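Local structure of cytosine deaminase (Klebsiella pneumoniae, 4R85) at residues A[4-9]-A[41-46]. The protein probably catalyses the hydrolytic deamination of cytosine and 5-methylcytosine, as an iron-containing member of the amidohydrolase family. Numbering follows the deposited sequence.
Sequences INARLR and IDAQGR
Ile4 pairs with Asp42 as in a parallel sheet. Ile4 N donates to Ile41 O at 2.8 Å, and Ile4 O accepts from Ala43 N at 2.9 Å. The first torsion of Ile4 (chi1 63°) tucks CG1 in above its own backbone, which sets it beside Ile41 O and Asp42 CA.

At Asn5 the strand turns a corner. Asn5 O accepts from Gly45 N at 2.7 Å, inside the type I' turn from Ala43 to Arg46. Asn5 ND2 donates to Asp42 OD1 at 2.8 Å, nearly in the amide plane but from above the carboxylate plane; the two planes are 50° apart. Gln44 N reaches the same oxygen from the opposite face and closes an Asx turn. Asp42 OD1 thus ties both the loop and the Asn5 corner. The other end of the amide, Asn5 OD1, accepts from Gln34 N.

Ala6 sets its CB 3.8 Å from Ala43 CB. Arg7 N then donates to Arg46 O at 2.9 Å. The Arg7 side chain bends at chi2 and chi3, with CG beside Gly45 O.

Arg46 NE forms a salt bridge with Asp376, and Arg46 NH1 donates to Gln44 OE1. Strand 41-42 is an edge of the small four-stranded sheet, with strand 2-7 between it and strand 14-20. The turn leads into strand 47-57, whose first residues lie against strand 2-7; there Ala48 is backbone hydrogen-bonded to Arg7. The contact belongs to the small beta domain formed by the chain termini, as in other amidohydrolases, away from the iron site.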
ATOM      1  N   ILE A   4      31.575   6.845  -1.599  1.00 27.48           N
ATOM      2  CA  ILE A   4      32.182   5.515  -1.651  1.00 26.17           C
ATOM      3  C   ILE A   4      31.237   4.433  -1.128  1.00 24.52           C
ATOM      4  O   ILE A   4      30.237   4.737  -0.470  1.00 24.24           O
ATOM      5  CB  ILE A   4      33.503   5.437  -0.853  1.00 26.35           C
ATOM      6  CG1 ILE A   4      33.267   5.700   0.641  1.00 26.57           C
ATOM      7  CG2 ILE A   4      34.549   6.401  -1.425  1.00 32.52           C
ATOM      8  CD1 ILE A   4      34.517   5.476   1.505  1.00 31.46           C
ATOM      9  N   ASN A   5      31.574   3.178  -1.430  1.00 24.68           N
ATOM     10  CA  ASN A   5      30.857   2.013  -0.918  1.00 24.28           C
ATOM     11  C   ASN A   5      29.392   2.005  -1.332  1.00 25.00           C
ATOM     12  O   ASN A   5      28.519   1.572  -0.574  1.00 26.94           O
ATOM     13  CB  ASN A   5      30.965   1.929   0.608  1.00 28.39           C
ATOM     14  CG  ASN A   5      32.386   1.703   1.084  1.00 29.28           C
ATOM     15  OD1 ASN A   5      33.193   1.062   0.403  1.00 28.53           O
ATOM     16  ND2 ASN A   5      32.698   2.224   2.267  1.00 26.50           N
ATOM     17  N   ALA A   6      29.121   2.489  -2.537  1.00 24.91           N
ATOM     18  CA  ALA A   6      27.749   2.579  -3.009  1.00 25.46           C
ATOM     19  C   ALA A   6      27.417   1.402  -3.905  1.00 23.02           C
ATOM     20  O   ALA A   6      28.233   0.990  -4.728  1.00 26.81           O
ATOM     21  CB  ALA A   6      27.529   3.874  -3.754  1.00 21.34           C
ATOM     22  N   ARG A   7      26.223   0.852  -3.730  1.00 20.53           N
ATOM     23  CA  ARG A   7      25.712  -0.127  -4.677  1.00 22.07           C
ATOM     24  C   ARG A   7      25.035   0.599  -5.825  1.00 22.09           C
ATOM     25  O   ARG A   7      24.478   1.689  -5.647  1.00 21.53           O
ATOM     26  CB  ARG A   7      24.716  -1.064  -4.002  1.00 25.75           C
ATOM     27  CG  ARG A   7      25.293  -1.836  -2.827  1.00 31.59           C
ATOM     28  CD  ARG A   7      26.127  -3.009  -3.276  1.00 36.33           C
ATOM     29  NE  ARG A   7      25.329  -3.974  -4.018  1.00 39.55           N
ATOM     30  CZ  ARG A   7      24.671  -4.987  -3.464  1.00 35.23           C
ATOM     31  NH1 ARG A   7      23.974  -5.812  -4.235  1.00 31.65           N
ATOM     32  NH2 ARG A   7      24.713  -5.177  -2.148  1.00 28.88           N
ATOM     33  N   LEU A   8      25.077  -0.002  -7.007  1.00 24.78           N
ATOM     34  CA  LEU A   8      24.269   0.477  -8.125  1.00 25.52           C
ATOM     35  C   LEU A   8      23.238  -0.594  -8.443  1.00 30.85           C
ATOM     36  O   LEU A   8      23.399  -1.750  -8.041  1.00 32.49           O
ATOM     37  CB  LEU A   8      25.146   0.790  -9.337  1.00 22.04           C
ATOM     38  CG  LEU A   8      26.128   1.942  -9.106  1.00 21.06           C
ATOM     39  CD1 LEU A   8      27.044   2.099 -10.310  1.00 27.19           C
ATOM     40  CD2 LEU A   8      25.376   3.256  -8.815  1.00 23.82           C
ATOM     41  N   ARG A   9      22.172  -0.215  -9.137  1.00 31.49           N
ATOM     42  CA  ARG A   9      21.051  -1.129  -9.346  1.00 29.36           C
ATOM     43  C   ARG A   9      21.429  -2.368 -10.147  1.00 31.59           C
ATOM     44  O   ARG A   9      22.083  -2.273 -11.185  1.00 21.91           O
ATOM     45  CB  ARG A   9      19.866  -0.410 -10.002  1.00 26.07           C
ATOM     46  CG  ARG A   9      19.133   0.529  -9.059  1.00 18.33           C
ATOM     47  CD  ARG A   9      17.820   1.008  -9.670  1.00 17.41           C
ATOM     48  NE  ARG A   9      17.007  -0.135 -10.080  1.00 17.02           N
ATOM     49  CZ  ARG A   9      16.376  -0.227 -11.245  1.00 20.26           C
ATOM     50  NH1 ARG A   9      16.448   0.770 -12.124  1.00 22.62           N
ATOM     51  NH2 ARG A   9      15.655  -1.308 -11.520  1.00 17.78           N
ATOM     52  N   ILE A  41      31.443  10.850   1.251  1.00 28.08           N
ATOM     53  CA  ILE A  41      30.212  10.292   1.786  1.00 29.37           C
ATOM     54  C   ILE A  41      30.280   8.772   1.726  1.00 29.83           C
ATOM     55  O   ILE A  41      30.486   8.198   0.656  1.00 28.16           O
ATOM     56  CB  ILE A  41      28.980  10.792   1.013  1.00 29.36           C
ATOM     57  CG1 ILE A  41      28.798  12.292   1.246  1.00 31.13           C
ATOM     58  CG2 ILE A  41      27.743  10.045   1.452  1.00 28.37           C
ATOM     59  CD1 ILE A  41      27.707  12.917   0.413  1.00 25.81           C
ATOM     60  N   ASP A  42      30.134   8.123   2.877  1.00 27.83           N
ATOM     61  CA  ASP A  42      30.169   6.666   2.931  1.00 29.77           C
ATOM     62  C   ASP A  42      28.758   6.101   2.824  1.00 29.27           C
ATOM     63  O   ASP A  42      27.961   6.196   3.761  1.00 30.26           O
ATOM     64  CB  ASP A  42      30.850   6.181   4.217  1.00 31.13           C
ATOM     65  CG  ASP A  42      31.174   4.685   4.193  1.00 30.25           C
ATOM     66  OD1 ASP A  42      30.697   3.963   3.293  1.00 25.36           O
ATOM     67  OD2 ASP A  42      31.900   4.228   5.097  1.00 33.33           O
ATOM     68  N   ALA A  43      28.452   5.519   1.667  1.00 24.44           N
ATOM     69  CA  ALA A  43      27.143   4.928   1.429  1.00 24.52           C
ATOM     70  C   ALA A  43      26.945   3.657   2.254  1.00 28.51           C
ATOM     71  O   ALA A  43      25.821   3.184   2.412  1.00 26.55           O
ATOM     72  CB  ALA A  43      26.949   4.637  -0.045  1.00 27.63           C
ATOM     73  N   GLN A  44      28.045   3.109   2.768  1.00 31.65           N
ATOM     74  CA  GLN A  44      28.001   1.940   3.642  1.00 30.59           C
ATOM     75  C   GLN A  44      27.265   0.757   3.014  1.00 27.30           C
ATOM     76  O   GLN A  44      26.553   0.028   3.705  1.00 26.98           O
ATOM     77  CB  GLN A  44      27.375   2.298   4.999  1.00 30.81           C
ATOM     78  CG  GLN A  44      28.206   3.276   5.822  1.00 30.74           C
ATOM     79  CD  GLN A  44      27.624   3.529   7.201  1.00 37.91           C
ATOM     80  OE1 GLN A  44      26.435   3.797   7.342  1.00 39.65           O
ATOM     81  NE2 GLN A  44      28.462   3.441   8.224  1.00 37.84           N
ATOM     82  N   GLY A  45      27.442   0.577   1.706  1.00 23.95           N
ATOM     83  CA  GLY A  45      26.816  -0.522   0.993  1.00 24.47           C
ATOM     84  C   GLY A  45      25.386  -0.243   0.568  1.00 24.65           C
ATOM     85  O   GLY A  45      24.687  -1.131   0.090  1.00 24.58           O
ATOM     86  N   ARG A  46      24.939   0.993   0.737  1.00 23.87           N
ATOM     87  CA  ARG A  46      23.592   1.349   0.313  1.00 24.87           C
ATOM     88  C   ARG A  46      23.527   1.695  -1.166  1.00 19.44           C
ATOM     89  O   ARG A  46      24.520   2.087  -1.776  1.00 23.08           O
ATOM     90  CB  ARG A  46      23.058   2.504   1.143  1.00 20.03           C
ATOM     91  CG  ARG A  46      22.774   2.112   2.562  1.00 26.59           C
ATOM     92  CD  ARG A  46      22.429   3.311   3.385  1.00 29.67           C
ATOM     93  NE  ARG A  46      22.302   2.966   4.795  1.00 37.00           N
ATOM     94  CZ  ARG A  46      23.188   3.305   5.725  1.00 41.69           C
ATOM     95  NH1 ARG A  46      24.263   4.004   5.390  1.00 44.85           N
ATOM     96  NH2 ARG A  46      22.996   2.948   6.988  1.00 44.08           N
TER
HETATM   97  O   HOH W   1      25.338  -3.970  -0.098  1.00 26.01           O